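PDB 1G3Q: CELL division inhibitor from Pyrococcus furiosus, which binds ADP and magnesium and probably hydrolyses ATP, as a MinD-type P-loop ATPase of the cell division apparatus. Local coordinates for residues 32-40 and 111-120; 143-152 and 179-190. All blocks are in the same frame, centred on the assembly; numbering follows the deposited sequence.

Contact 1: 32-40 and 111-120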
ATOM      1  N   ARG A  32      14.920   6.290  -4.544  1.00 20.87           N
ATOM      2  CA  ARG A  32      14.083   5.654  -5.558  1.00 20.65           C
ATOM      3  C   ARG A  32      12.873   6.530  -5.878  1.00 19.67           C
ATOM      4  O   ARG A  32      12.286   7.132  -4.978  1.00 19.50           O
ATOM      5  CB  ARG A  32      13.602   4.284  -5.067  1.00 21.92           C
ATOM      6  CG  ARG A  32      14.698   3.417  -4.457  1.00 24.92           C
ATOM      7  CD  ARG A  32      15.822   3.130  -5.446  1.00 27.27           C
ATOM      8  NE  ARG A  32      16.961   2.488  -4.792  1.00 30.07           N
ATOM      9  CZ  ARG A  32      18.039   2.038  -5.428  1.00 31.42           C
ATOM     10  NH1 ARG A  32      19.026   1.468  -4.744  1.00 32.54           N
ATOM     11  NH2 ARG A  32      18.130   2.146  -6.748  1.00 32.34           N
ATOM     12  N   LYS A  33      12.504   6.601  -7.155  1.00 18.21           N
ATOM     13  CA  LYS A  33      11.355   7.403  -7.572  1.00 17.83           C
ATOM     14  C   LYS A  33      10.100   6.565  -7.366  1.00 16.86           C
ATOM     15  O   LYS A  33       9.923   5.524  -8.004  1.00 16.83           O
ATOM     16  CB  LYS A  33      11.491   7.811  -9.041  1.00 17.83           C
ATOM     17  CG  LYS A  33      10.434   8.804  -9.508  1.00 18.02           C
ATOM     18  CD  LYS A  33      10.652   9.202 -10.962  1.00 18.68           C
ATOM     19  CE  LYS A  33       9.538  10.104 -11.468  1.00 18.67           C
ATOM     20  NZ  LYS A  33       9.684  10.401 -12.927  1.00 18.65           N
ATOM     21  N   VAL A  34       9.226   7.033  -6.482  1.00 15.96           N
ATOM     22  CA  VAL A  34       8.011   6.301  -6.135  1.00 14.51           C
ATOM     23  C   VAL A  34       6.682   6.972  -6.475  1.00 14.63           C
ATOM     24  O   VAL A  34       6.538   8.188  -6.367  1.00 14.39           O
ATOM     25  CB  VAL A  34       7.982   6.013  -4.619  1.00 14.39           C
ATOM     26  CG1 VAL A  34       6.792   5.136  -4.273  1.00 14.16           C
ATOM     27  CG2 VAL A  34       9.290   5.367  -4.177  1.00 13.21           C
ATOM     28  N   LEU A  35       5.714   6.156  -6.882  1.00 13.75           N
ATOM     29  CA  LEU A  35       4.365   6.636  -7.159  1.00 13.59           C
ATOM     30  C   LEU A  35       3.455   5.855  -6.218  1.00 13.30           C
ATOM     31  O   LEU A  35       3.342   4.629  -6.326  1.00 13.22           O
ATOM     32  CB  LEU A  35       3.927   6.366  -8.602  1.00 13.23           C
ATOM     33  CG  LEU A  35       2.459   6.774  -8.830  1.00 12.98           C
ATOM     34  CD1 LEU A  35       2.313   8.290  -8.658  1.00 13.05           C
ATOM     35  CD2 LEU A  35       1.987   6.351 -10.213  1.00 12.88           C
ATOM     36  N   ALA A  36       2.835   6.557  -5.278  1.00 13.01           N
ATOM     37  CA  ALA A  36       1.920   5.922  -4.337  1.00 12.64           C
ATOM     38  C   ALA A  36       0.533   6.050  -4.961  1.00 12.91           C
ATOM     39  O   ALA A  36       0.051   7.157  -5.191  1.00 13.30           O
ATOM     40  CB  ALA A  36       1.971   6.637  -2.988  1.00 12.38           C
ATOM     41  N   VAL A  37      -0.098   4.915  -5.241  1.00 12.75           N
ATOM     42  CA  VAL A  37      -1.410   4.906  -5.875  1.00 12.68           C
ATOM     43  C   VAL A  37      -2.534   4.530  -4.908  1.00 12.83           C
ATOM     44  O   VAL A  37      -2.460   3.512  -4.225  1.00 12.24           O
ATOM     45  CB  VAL A  37      -1.427   3.911  -7.061  1.00 13.03           C
ATOM     46  CG1 VAL A  37      -2.799   3.893  -7.719  1.00 12.68           C
ATOM     47  CG2 VAL A  37      -0.353   4.297  -8.081  1.00 12.16           C
ATOM     48  N   ASP A  38      -3.572   5.357  -4.854  1.00 12.62           N
ATOM     49  CA  ASP A  38      -4.698   5.064  -3.980  1.00 13.10           C
ATOM     50  C   ASP A  38      -5.731   4.254  -4.750  1.00 13.46           C
ATOM     51  O   ASP A  38      -6.618   4.814  -5.397  1.00 13.83           O
ATOM     52  CB  ASP A  38      -5.357   6.345  -3.462  1.00 12.61           C
ATOM     53  CG  ASP A  38      -6.330   6.068  -2.331  1.00 13.12           C
ATOM     54  OD1 ASP A  38      -6.745   4.896  -2.182  1.00 12.93           O
ATOM     55  OD2 ASP A  38      -6.682   7.009  -1.590  1.00 11.89           O
ATOM     56  N   GLY A  39      -5.606   2.933  -4.685  1.00 13.90           N
ATOM     57  CA  GLY A  39      -6.544   2.069  -5.377  1.00 14.29           C
ATOM     58  C   GLY A  39      -7.747   1.700  -4.523  1.00 15.04           C
ATOM     59  O   GLY A  39      -8.542   0.836  -4.904  1.00 14.92           O
ATOM     60  N   ASP A  40      -7.880   2.335  -3.361  1.00 14.84           N
ATOM     61  CA  ASP A  40      -9.013   2.059  -2.482  1.00 15.16           C
ATOM     62  C   ASP A  40     -10.102   3.052  -2.869  1.00 14.94           C
ATOM     63  O   ASP A  40     -10.339   4.053  -2.188  1.00 14.99           O
ATOM     64  CB  ASP A  40      -8.624   2.248  -1.014  1.00 15.49           C
ATOM     65  CG  ASP A  40      -9.486   1.423  -0.085  1.00 17.03           C
ATOM     66  OD1 ASP A  40     -10.680   1.253  -0.404  1.00 16.77           O
ATOM     67  OD2 ASP A  40      -8.979   0.950   0.959  1.00 17.76           O
ATOM     68  N   LYS A 111       7.786   5.274 -15.828  1.00 25.13           N
ATOM     69  CA  LYS A 111       8.133   6.557 -15.223  1.00 24.35           C
ATOM     70  C   LYS A 111       8.529   6.507 -13.751  1.00 22.97           C
ATOM     71  O   LYS A 111       8.869   7.536 -13.169  1.00 22.65           O
ATOM     72  CB  LYS A 111       6.969   7.539 -15.395  1.00 24.89           C
ATOM     73  CG  LYS A 111       6.618   7.822 -16.845  1.00 26.33           C
ATOM     74  CD  LYS A 111       5.534   8.883 -16.970  1.00 27.30           C
ATOM     75  CE  LYS A 111       5.260   9.204 -18.434  1.00 28.09           C
ATOM     76  NZ  LYS A 111       4.274  10.313 -18.586  1.00 29.70           N
ATOM     77  N   PHE A 112       8.491   5.323 -13.148  1.00 21.52           N
ATOM     78  CA  PHE A 112       8.827   5.188 -11.730  1.00 20.29           C
ATOM     79  C   PHE A 112       9.623   3.927 -11.433  1.00 19.85           C
ATOM     80  O   PHE A 112       9.555   2.953 -12.180  1.00 20.21           O
ATOM     81  CB  PHE A 112       7.542   5.160 -10.893  1.00 19.40           C
ATOM     82  CG  PHE A 112       6.715   6.406 -11.010  1.00 18.57           C
ATOM     83  CD1 PHE A 112       6.986   7.514 -10.213  1.00 17.81           C
ATOM     84  CD2 PHE A 112       5.698   6.491 -11.955  1.00 18.14           C
ATOM     85  CE1 PHE A 112       6.258   8.690 -10.357  1.00 17.30           C
ATOM     86  CE2 PHE A 112       4.962   7.665 -12.109  1.00 17.71           C
ATOM     87  CZ  PHE A 112       5.245   8.768 -11.309  1.00 17.70           C
ATOM     88  N   ASP A 113      10.372   3.952 -10.334  1.00 19.29           N
ATOM     89  CA  ASP A 113      11.146   2.795  -9.904  1.00 18.77           C
ATOM     90  C   ASP A 113      10.207   1.865  -9.148  1.00 18.26           C
ATOM     91  O   ASP A 113      10.322   0.640  -9.226  1.00 18.13           O
ATOM     92  CB  ASP A 113      12.289   3.218  -8.981  1.00 19.00           C
ATOM     93  CG  ASP A 113      13.349   4.016  -9.701  1.00 19.10           C
ATOM     94  OD1 ASP A 113      13.693   3.629 -10.834  1.00 19.29           O
ATOM     95  OD2 ASP A 113      13.843   5.011  -9.138  1.00 18.32           O
ATOM     96  N   PHE A 114       9.273   2.466  -8.417  1.00 16.95           N
ATOM     97  CA  PHE A 114       8.292   1.726  -7.638  1.00 16.50           C
ATOM     98  C   PHE A 114       6.921   2.375  -7.739  1.00 16.50           C
ATOM     99  O   PHE A 114       6.792   3.599  -7.658  1.00 16.00           O
ATOM    100  CB  PHE A 114       8.688   1.698  -6.158  1.00 16.86           C
ATOM    101  CG  PHE A 114       9.817   0.765  -5.841  1.00 17.20           C
ATOM    102  CD1 PHE A 114       9.575  -0.589  -5.617  1.00 17.70           C
ATOM    103  CD2 PHE A 114      11.122   1.238  -5.763  1.00 16.88           C
ATOM    104  CE1 PHE A 114      10.622  -1.461  -5.317  1.00 17.73           C
ATOM    105  CE2 PHE A 114      12.175   0.375  -5.464  1.00 17.43           C
ATOM    106  CZ  PHE A 114      11.923  -0.978  -5.240  1.00 17.59           C
ATOM    107  N   ILE A 115       5.901   1.552  -7.938  1.00 15.95           N
ATOM    108  CA  ILE A 115       4.530   2.035  -7.971  1.00 15.65           C
ATOM    109  C   ILE A 115       3.871   1.177  -6.905  1.00 15.59           C
ATOM    110  O   ILE A 115       3.722  -0.035  -7.069  1.00 16.28           O
ATOM    111  CB  ILE A 115       3.852   1.813  -9.341  1.00 15.64           C
ATOM    112  CG1 ILE A 115       4.570   2.641 -10.413  1.00 15.51           C
ATOM    113  CG2 ILE A 115       2.378   2.218  -9.264  1.00 15.38           C
ATOM    114  CD1 ILE A 115       3.949   2.560 -11.797  1.00 16.61           C
ATOM    115  N   LEU A 116       3.510   1.795  -5.788  1.00 15.09           N
ATOM    116  CA  LEU A 116       2.896   1.049  -4.699  1.00 14.75           C
ATOM    117  C   LEU A 116       1.396   1.310  -4.694  1.00 15.14           C
ATOM    118  O   LEU A 116       0.958   2.448  -4.528  1.00 14.70           O
ATOM    119  CB  LEU A 116       3.531   1.465  -3.370  1.00 14.04           C
ATOM    120  CG  LEU A 116       5.068   1.448  -3.372  1.00 13.92           C
ATOM    121  CD1 LEU A 116       5.595   1.863  -1.999  1.00 12.96           C
ATOM    122  CD2 LEU A 116       5.572   0.046  -3.728  1.00 13.16           C
ATOM    123  N   ILE A 117       0.613   0.252  -4.882  1.00 14.69           N
ATOM    124  CA  ILE A 117      -0.838   0.382  -4.932  1.00 14.63           C
ATOM    125  C   ILE A 117      -1.523   0.040  -3.614  1.00 14.75           C
ATOM    126  O   ILE A 117      -1.493  -1.104  -3.164  1.00 14.23           O
ATOM    127  CB  ILE A 117      -1.451  -0.528  -6.021  1.00 15.14           C
ATOM    128  CG1 ILE A 117      -0.685  -0.379  -7.339  1.00 14.79           C
ATOM    129  CG2 ILE A 117      -2.917  -0.161  -6.224  1.00 14.90           C
ATOM    130  CD1 ILE A 117      -1.008  -1.474  -8.360  1.00 15.28           C
ATOM    131  N   ASP A 118      -2.138   1.047  -3.005  1.00 14.51           N
ATOM    132  CA  ASP A 118      -2.873   0.874  -1.758  1.00 14.80           C
ATOM    133  C   ASP A 118      -4.197   0.251  -2.196  1.00 15.14           C
ATOM    134  O   ASP A 118      -5.002   0.901  -2.860  1.00 14.51           O
ATOM    135  CB  ASP A 118      -3.112   2.242  -1.113  1.00 14.54           C
ATOM    136  CG  ASP A 118      -3.773   2.146   0.250  1.00 15.13           C
ATOM    137  OD1 ASP A 118      -4.034   1.016   0.727  1.00 12.99           O
ATOM    138  OD2 ASP A 118      -4.028   3.217   0.844  1.00 14.42           O
ATOM    139  N   CYS A 119      -4.418  -1.007  -1.835  1.00 15.55           N
ATOM    140  CA  CYS A 119      -5.639  -1.698  -2.240  1.00 16.98           C
ATOM    141  C   CYS A 119      -6.681  -1.877  -1.154  1.00 17.49           C
ATOM    142  O   CYS A 119      -6.366  -1.912   0.035  1.00 18.05           O
ATOM    143  CB  CYS A 119      -5.307  -3.099  -2.776  1.00 16.20           C
ATOM    144  SG  CYS A 119      -4.113  -3.172  -4.119  1.00 16.54           S
ATOM    145  N   PRO A 120      -7.957  -1.952  -1.551  1.00 18.32           N
ATOM    146  CA  PRO A 120      -8.983  -2.156  -0.533  1.00 18.64           C
ATOM    147  C   PRO A 120      -8.811  -3.641  -0.213  1.00 19.02           C
ATOM    148  O   PRO A 120      -8.234  -4.379  -1.012  1.00 18.51           O
ATOM    149  CB  PRO A 120     -10.281  -1.861  -1.282  1.00 18.97           C
ATOM    150  CG  PRO A 120      -9.959  -2.232  -2.693  1.00 18.67           C
ATOM    151  CD  PRO A 120      -8.556  -1.700  -2.873  1.00 18.42           C
TER
HETATM  152  O   HOH W   1      -6.314   0.652   1.800  1.00 20.86           O
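Lys33, Leu35 and Phe112 bury the most surface where the parallel strands 34-38 and 114-118 begin their pairing. Leu35 CB sits over the centre of the Phe112 ring, 3.5 Å from the centroid and 5° off its normal, a CH-pi contact. With CG anti to the backbone N (chi1 -172°) and the chain extended, Lys33 brings its ammonium over the face opposite Leu35 CB, NZ 5.0 Å from the Phe112 centroid (cation-pi), and donates to Lys111 O at 3.0 Å. Lys33 N meets Asp113 OD2 on the anti side of the carboxylate at 2.9 Å, nearly straight, and Lys33 O takes both Asp113 N and Phe114 N. With an alanine at Lys33, Lys111 O would probably be left without this donor and the ring face opposite Leu35 without its cation. Regular parallel bonding follows up to Asp118 N. At the C-terminal end of the pair one water lies between Asp40 OD2 (2.8 Å) and Asp118 OD1; both have been seen at a magnesium site of this protein not occupied here. Strand 81-84 pairs with 34-38 and strand 3-8 flanks 114-118; helix 16-29 covers the Ala36, Leu116 and Asp118 face, where Asp118 OD2 bonds Thr17 OG1.

Contact 2: 143-152 and 179-190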
ATOM      1  N   PRO A 143      -1.535  -9.897  13.715  1.00 31.25           N
ATOM      2  CA  PRO A 143      -1.279 -11.156  14.429  1.00 32.12           C
ATOM      3  C   PRO A 143      -2.499 -12.015  14.784  1.00 32.85           C
ATOM      4  O   PRO A 143      -2.445 -12.794  15.734  1.00 33.43           O
ATOM      5  CB  PRO A 143      -0.528 -10.696  15.681  1.00 32.03           C
ATOM      6  CG  PRO A 143       0.108  -9.401  15.257  1.00 31.68           C
ATOM      7  CD  PRO A 143      -1.007  -8.757  14.480  1.00 31.57           C
ATOM      8  N   GLU A 144      -3.591 -11.876  14.036  1.00 33.49           N
ATOM      9  CA  GLU A 144      -4.798 -12.666  14.293  1.00 33.96           C
ATOM     10  C   GLU A 144      -4.860 -13.826  13.308  1.00 33.39           C
ATOM     11  O   GLU A 144      -4.707 -13.629  12.106  1.00 33.04           O
ATOM     12  CB  GLU A 144      -6.055 -11.811  14.128  1.00 35.31           C
ATOM     13  CG  GLU A 144      -6.258 -10.743  15.188  1.00 37.40           C
ATOM     14  CD  GLU A 144      -7.524  -9.935  14.951  1.00 38.87           C
ATOM     15  OE1 GLU A 144      -7.626  -9.289  13.885  1.00 39.67           O
ATOM     16  OE2 GLU A 144      -8.420  -9.951  15.825  1.00 39.95           O
ATOM     17  N   ILE A 145      -5.103 -15.033  13.812  1.00 33.17           N
ATOM     18  CA  ILE A 145      -5.163 -16.200  12.941  1.00 32.65           C
ATOM     19  C   ILE A 145      -6.145 -16.006  11.787  1.00 32.41           C
ATOM     20  O   ILE A 145      -5.836 -16.342  10.643  1.00 32.41           O
ATOM     21  CB  ILE A 145      -5.541 -17.486  13.730  1.00 32.67           C
ATOM     22  CG1 ILE A 145      -5.444 -18.707  12.810  1.00 32.54           C
ATOM     23  CG2 ILE A 145      -6.953 -17.370  14.292  1.00 32.66           C
ATOM     24  CD1 ILE A 145      -4.071 -18.905  12.188  1.00 32.23           C
ATOM     25  N   SER A 146      -7.319 -15.457  12.080  1.00 32.28           N
ATOM     26  CA  SER A 146      -8.321 -15.230  11.044  1.00 32.49           C
ATOM     27  C   SER A 146      -7.805 -14.244   9.997  1.00 32.01           C
ATOM     28  O   SER A 146      -8.060 -14.395   8.802  1.00 32.11           O
ATOM     29  CB  SER A 146      -9.619 -14.703  11.666  1.00 32.94           C
ATOM     30  OG  SER A 146      -9.380 -13.535  12.432  1.00 34.78           O
ATOM     31  N   CYS A 147      -7.074 -13.234  10.449  1.00 31.38           N
ATOM     32  CA  CYS A 147      -6.529 -12.243   9.534  1.00 30.75           C
ATOM     33  C   CYS A 147      -5.415 -12.887   8.714  1.00 30.42           C
ATOM     34  O   CYS A 147      -5.271 -12.621   7.525  1.00 29.88           O
ATOM     35  CB  CYS A 147      -5.989 -11.042  10.312  1.00 30.55           C
ATOM     36  SG  CYS A 147      -5.441  -9.678   9.255  1.00 30.24           S
ATOM     37  N   LEU A 148      -4.632 -13.747   9.357  1.00 30.60           N
ATOM     38  CA  LEU A 148      -3.543 -14.433   8.673  1.00 30.77           C
ATOM     39  C   LEU A 148      -4.085 -15.359   7.586  1.00 30.89           C
ATOM     40  O   LEU A 148      -3.659 -15.289   6.431  1.00 30.27           O
ATOM     41  CB  LEU A 148      -2.714 -15.247   9.670  1.00 30.72           C
ATOM     42  CG  LEU A 148      -1.915 -14.475  10.722  1.00 31.05           C
ATOM     43  CD1 LEU A 148      -1.316 -15.449  11.724  1.00 31.10           C
ATOM     44  CD2 LEU A 148      -0.819 -13.662  10.045  1.00 31.00           C
ATOM     45  N   THR A 149      -5.029 -16.223   7.958  1.00 31.27           N
ATOM     46  CA  THR A 149      -5.613 -17.162   7.007  1.00 31.54           C
ATOM     47  C   THR A 149      -6.333 -16.447   5.866  1.00 31.50           C
ATOM     48  O   THR A 149      -6.240 -16.862   4.712  1.00 31.56           O
ATOM     49  CB  THR A 149      -6.593 -18.143   7.704  1.00 31.70           C
ATOM     50  OG1 THR A 149      -7.623 -17.410   8.379  1.00 32.78           O
ATOM     51  CG2 THR A 149      -5.853 -18.998   8.717  1.00 31.96           C
ATOM     52  N   ASP A 150      -7.046 -15.371   6.180  1.00 31.77           N
ATOM     53  CA  ASP A 150      -7.751 -14.622   5.148  1.00 32.09           C
ATOM     54  C   ASP A 150      -6.759 -13.999   4.170  1.00 32.05           C
ATOM     55  O   ASP A 150      -6.935 -14.088   2.955  1.00 32.05           O
ATOM     56  CB  ASP A 150      -8.619 -13.526   5.780  1.00 32.34           C
ATOM     57  CG  ASP A 150      -9.918 -14.069   6.345  1.00 32.74           C
ATOM     58  OD1 ASP A 150     -10.053 -15.307   6.432  1.00 32.83           O
ATOM     59  OD2 ASP A 150     -10.800 -13.260   6.705  1.00 32.55           O
ATOM     60  N   THR A 151      -5.714 -13.375   4.705  1.00 32.11           N
ATOM     61  CA  THR A 151      -4.699 -12.740   3.870  1.00 32.10           C
ATOM     62  C   THR A 151      -3.968 -13.796   3.047  1.00 32.35           C
ATOM     63  O   THR A 151      -3.602 -13.564   1.896  1.00 32.06           O
ATOM     64  CB  THR A 151      -3.682 -11.963   4.728  1.00 31.87           C
ATOM     65  OG1 THR A 151      -4.375 -10.980   5.510  1.00 31.41           O
ATOM     66  CG2 THR A 151      -2.660 -11.268   3.843  1.00 31.12           C
ATOM     67  N   MET A 152      -3.764 -14.963   3.647  1.00 33.18           N
ATOM     68  CA  MET A 152      -3.099 -16.064   2.964  1.00 33.74           C
ATOM     69  C   MET A 152      -3.893 -16.404   1.710  1.00 33.14           C
ATOM     70  O   MET A 152      -3.330 -16.565   0.628  1.00 33.07           O
ATOM     71  CB  MET A 152      -3.046 -17.284   3.877  1.00 35.56           C
ATOM     72  CG  MET A 152      -2.354 -18.489   3.276  1.00 37.42           C
ATOM     73  SD  MET A 152      -2.686 -19.961   4.260  1.00 40.47           S
ATOM     74  CE  MET A 152      -2.272 -19.349   5.912  1.00 39.39           C
ATOM     75  N   ASP A 179      -1.344 -11.799  20.534  1.00 39.87           N
ATOM     76  CA  ASP A 179      -0.754 -11.767  19.200  1.00 39.06           C
ATOM     77  C   ASP A 179       0.099 -12.988  18.897  1.00 38.69           C
ATOM     78  O   ASP A 179       0.859 -13.460  19.741  1.00 38.48           O
ATOM     79  CB  ASP A 179       0.109 -10.518  19.012  1.00 38.89           C
ATOM     80  CG  ASP A 179      -0.686  -9.237  19.118  1.00 38.63           C
ATOM     81  OD1 ASP A 179      -1.842  -9.214  18.649  1.00 38.28           O
ATOM     82  OD2 ASP A 179      -0.146  -8.250  19.657  1.00 38.65           O
ATOM     83  N   ILE A 180      -0.031 -13.489  17.675  1.00 38.32           N
ATOM     84  CA  ILE A 180       0.742 -14.636  17.230  1.00 37.90           C
ATOM     85  C   ILE A 180       2.156 -14.141  16.942  1.00 37.56           C
ATOM     86  O   ILE A 180       2.345 -13.223  16.143  1.00 37.59           O
ATOM     87  CB  ILE A 180       0.140 -15.233  15.940  1.00 37.92           C
ATOM     88  CG1 ILE A 180      -1.300 -15.682  16.204  1.00 37.99           C
ATOM     89  CG2 ILE A 180       0.993 -16.392  15.449  1.00 38.02           C
ATOM     90  CD1 ILE A 180      -2.025 -16.192  14.976  1.00 37.93           C
ATOM     91  N   PRO A 181       3.169 -14.730  17.598  1.00 37.17           N
ATOM     92  CA  PRO A 181       4.554 -14.302  17.366  1.00 36.83           C
ATOM     93  C   PRO A 181       4.971 -14.470  15.906  1.00 36.37           C
ATOM     94  O   PRO A 181       4.478 -15.356  15.211  1.00 36.29           O
ATOM     95  CB  PRO A 181       5.356 -15.188  18.321  1.00 36.95           C
ATOM     96  CG  PRO A 181       4.511 -16.424  18.434  1.00 37.36           C
ATOM     97  CD  PRO A 181       3.119 -15.849  18.556  1.00 37.15           C
ATOM     98  N   PRO A 182       5.894 -13.620  15.427  1.00 36.31           N
ATOM     99  CA  PRO A 182       6.389 -13.653  14.046  1.00 36.11           C
ATOM    100  C   PRO A 182       6.799 -15.016  13.490  1.00 36.11           C
ATOM    101  O   PRO A 182       6.385 -15.386  12.393  1.00 35.65           O
ATOM    102  CB  PRO A 182       7.552 -12.655  14.068  1.00 36.07           C
ATOM    103  CG  PRO A 182       7.986 -12.651  15.502  1.00 36.50           C
ATOM    104  CD  PRO A 182       6.670 -12.659  16.228  1.00 36.25           C
ATOM    105  N   GLU A 183       7.609 -15.760  14.236  1.00 36.39           N
ATOM    106  CA  GLU A 183       8.052 -17.069  13.764  1.00 36.53           C
ATOM    107  C   GLU A 183       6.849 -17.963  13.464  1.00 35.90           C
ATOM    108  O   GLU A 183       6.822 -18.662  12.453  1.00 35.96           O
ATOM    109  CB  GLU A 183       8.960 -17.731  14.805  1.00 37.60           C
ATOM    110  CG  GLU A 183       9.750 -18.918  14.274  1.00 39.28           C
ATOM    111  CD  GLU A 183      10.733 -19.472  15.294  1.00 40.43           C
ATOM    112  OE1 GLU A 183      11.604 -18.705  15.763  1.00 41.06           O
ATOM    113  OE2 GLU A 183      10.636 -20.673  15.623  1.00 40.78           O
ATOM    114  N   ALA A 184       5.850 -17.925  14.343  1.00 35.27           N
ATOM    115  CA  ALA A 184       4.641 -18.724  14.172  1.00 34.74           C
ATOM    116  C   ALA A 184       3.767 -18.160  13.055  1.00 34.43           C
ATOM    117  O   ALA A 184       3.126 -18.908  12.315  1.00 34.20           O
ATOM    118  CB  ALA A 184       3.854 -18.765  15.473  1.00 34.73           C
ATOM    119  N   ALA A 185       3.738 -16.837  12.940  1.00 33.91           N
ATOM    120  CA  ALA A 185       2.941 -16.187  11.906  1.00 33.64           C
ATOM    121  C   ALA A 185       3.479 -16.568  10.533  1.00 33.38           C
ATOM    122  O   ALA A 185       2.711 -16.827   9.609  1.00 33.10           O
ATOM    123  CB  ALA A 185       2.978 -14.673  12.085  1.00 33.38           C
ATOM    124  N   GLU A 186       4.801 -16.599  10.402  1.00 33.48           N
ATOM    125  CA  GLU A 186       5.421 -16.957   9.133  1.00 34.16           C
ATOM    126  C   GLU A 186       5.105 -18.411   8.811  1.00 34.53           C
ATOM    127  O   GLU A 186       4.830 -18.756   7.663  1.00 34.60           O
ATOM    128  CB  GLU A 186       6.936 -16.758   9.199  1.00 34.37           C
ATOM    129  CG  GLU A 186       7.659 -17.097   7.905  1.00 34.87           C
ATOM    130  CD  GLU A 186       9.137 -16.760   7.958  1.00 35.44           C
ATOM    131  OE1 GLU A 186       9.838 -17.283   8.853  1.00 36.08           O
ATOM    132  OE2 GLU A 186       9.601 -15.972   7.109  1.00 35.21           O
ATOM    133  N   ASP A 187       5.144 -19.256   9.835  1.00 35.01           N
ATOM    134  CA  ASP A 187       4.853 -20.676   9.673  1.00 35.94           C
ATOM    135  C   ASP A 187       3.438 -20.844   9.128  1.00 36.27           C
ATOM    136  O   ASP A 187       3.163 -21.772   8.367  1.00 37.04           O
ATOM    137  CB  ASP A 187       4.997 -21.394  11.023  1.00 35.67           C
ATOM    138  CG  ASP A 187       4.724 -22.892  10.930  1.00 36.07           C
ATOM    139  OD1 ASP A 187       5.287 -23.553  10.032  1.00 35.29           O
ATOM    140  OD2 ASP A 187       3.949 -23.408  11.765  1.00 36.34           O
ATOM    141  N   VAL A 188       2.547 -19.933   9.509  1.00 36.48           N
ATOM    142  CA  VAL A 188       1.159 -19.975   9.060  1.00 36.59           C
ATOM    143  C   VAL A 188       0.982 -19.417   7.651  1.00 36.85           C
ATOM    144  O   VAL A 188       0.361 -20.049   6.798  1.00 36.80           O
ATOM    145  CB  VAL A 188       0.242 -19.170  10.010  1.00 36.49           C
ATOM    146  CG1 VAL A 188      -1.166 -19.095   9.441  1.00 36.40           C
ATOM    147  CG2 VAL A 188       0.224 -19.815  11.383  1.00 36.43           C
ATOM    148  N   MET A 189       1.533 -18.230   7.418  1.00 37.00           N
ATOM    149  CA  MET A 189       1.430 -17.559   6.126  1.00 37.10           C
ATOM    150  C   MET A 189       1.961 -18.343   4.930  1.00 37.30           C
ATOM    151  O   MET A 189       1.411 -18.250   3.832  1.00 37.32           O
ATOM    152  CB  MET A 189       2.133 -16.203   6.190  1.00 37.24           C
ATOM    153  CG  MET A 189       1.431 -15.195   7.079  1.00 37.36           C
ATOM    154  SD  MET A 189      -0.291 -14.970   6.581  1.00 37.92           S
ATOM    155  CE  MET A 189      -0.080 -14.073   5.047  1.00 37.15           C
ATOM    156  N   GLU A 190       3.030 -19.103   5.141  1.00 37.19           N
ATOM    157  CA  GLU A 190       3.639 -19.894   4.075  1.00 37.25           C
ATOM    158  C   GLU A 190       4.447 -19.041   3.098  1.00 36.54           C
ATOM    159  O   GLU A 190       4.875 -19.521   2.048  1.00 36.28           O
ATOM    160  CB  GLU A 190       2.573 -20.687   3.309  1.00 38.32           C
ATOM    161  CG  GLU A 190       1.886 -21.759   4.141  1.00 39.65           C
ATOM    162  CD  GLU A 190       1.053 -22.707   3.298  1.00 40.41           C
ATOM    163  OE1 GLU A 190       0.089 -22.247   2.646  1.00 41.20           O
ATOM    164  OE2 GLU A 190       1.369 -23.914   3.288  1.00 40.99           O
TER
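This is an apolar helix-helix contact at the periphery of the fold, where the start of helix 145-160 packs against helix 182-189, the segment axes 9.9 Å apart and inclined at 36°. The two helices follow the neighbouring parallel strands 136-141 and 164-173. Leu148 and Ile180 meet tip to tip through their CD1 methyls, a tight 3.4 Å apart. Ile180 CG1, anti to its carbonyl carbon (chi1 -60°), lies by Pro143 O and carries CD1 on to the first turn of the helix, close to Ile145 N. From the other helix Met189 crosses Leu148 at about a right angle: bent at chi2 and chi3, it lays SD 3.7 Å from Leu148 CD2 and sends CE to Thr151 CG2. Val188 CG1 touches Ile145 CD1 at 4.0 Å. Ahead of the helices, Pro143 CB lies alongside Asp179 CB, and Ile180 N donates to a lone pair of Pro143 O at 3.2 Å. Asp179 OD2 turns to Ser176 N and Gly174 N. The buried Ile180 O has no polar partner in the model. Methyl and thioether packing, rather than bonding, thus directs how the helices seat, and the one hydrogen bond across the contact fixes the loops ahead of them.

In the fold
Contact 1 is central: its centre lies about 7 Å from that of the chain, inside the sheet, and most of its touching residues are buried. The centre of contact 2 lies about 19 Å out, and the contact is partly exposed, joining two helices on the flank of the same sheet. They share no strand or helix, and the nearest atoms of contacts 1 and 2 are about 10 Å apart. Backbone bonds set the register in contact 1, and carboxylates gather at its nucleotide end; contact 2 depends on branched aliphatic and methionine side chains. Both nonetheless border the nucleotide-binding loop: 111-120 through Asp118, beside Lys16 and Thr17, and 143-152 through Ser146 and Thr151, hydrogen-bonded to Lys11 and Gly10 respectively.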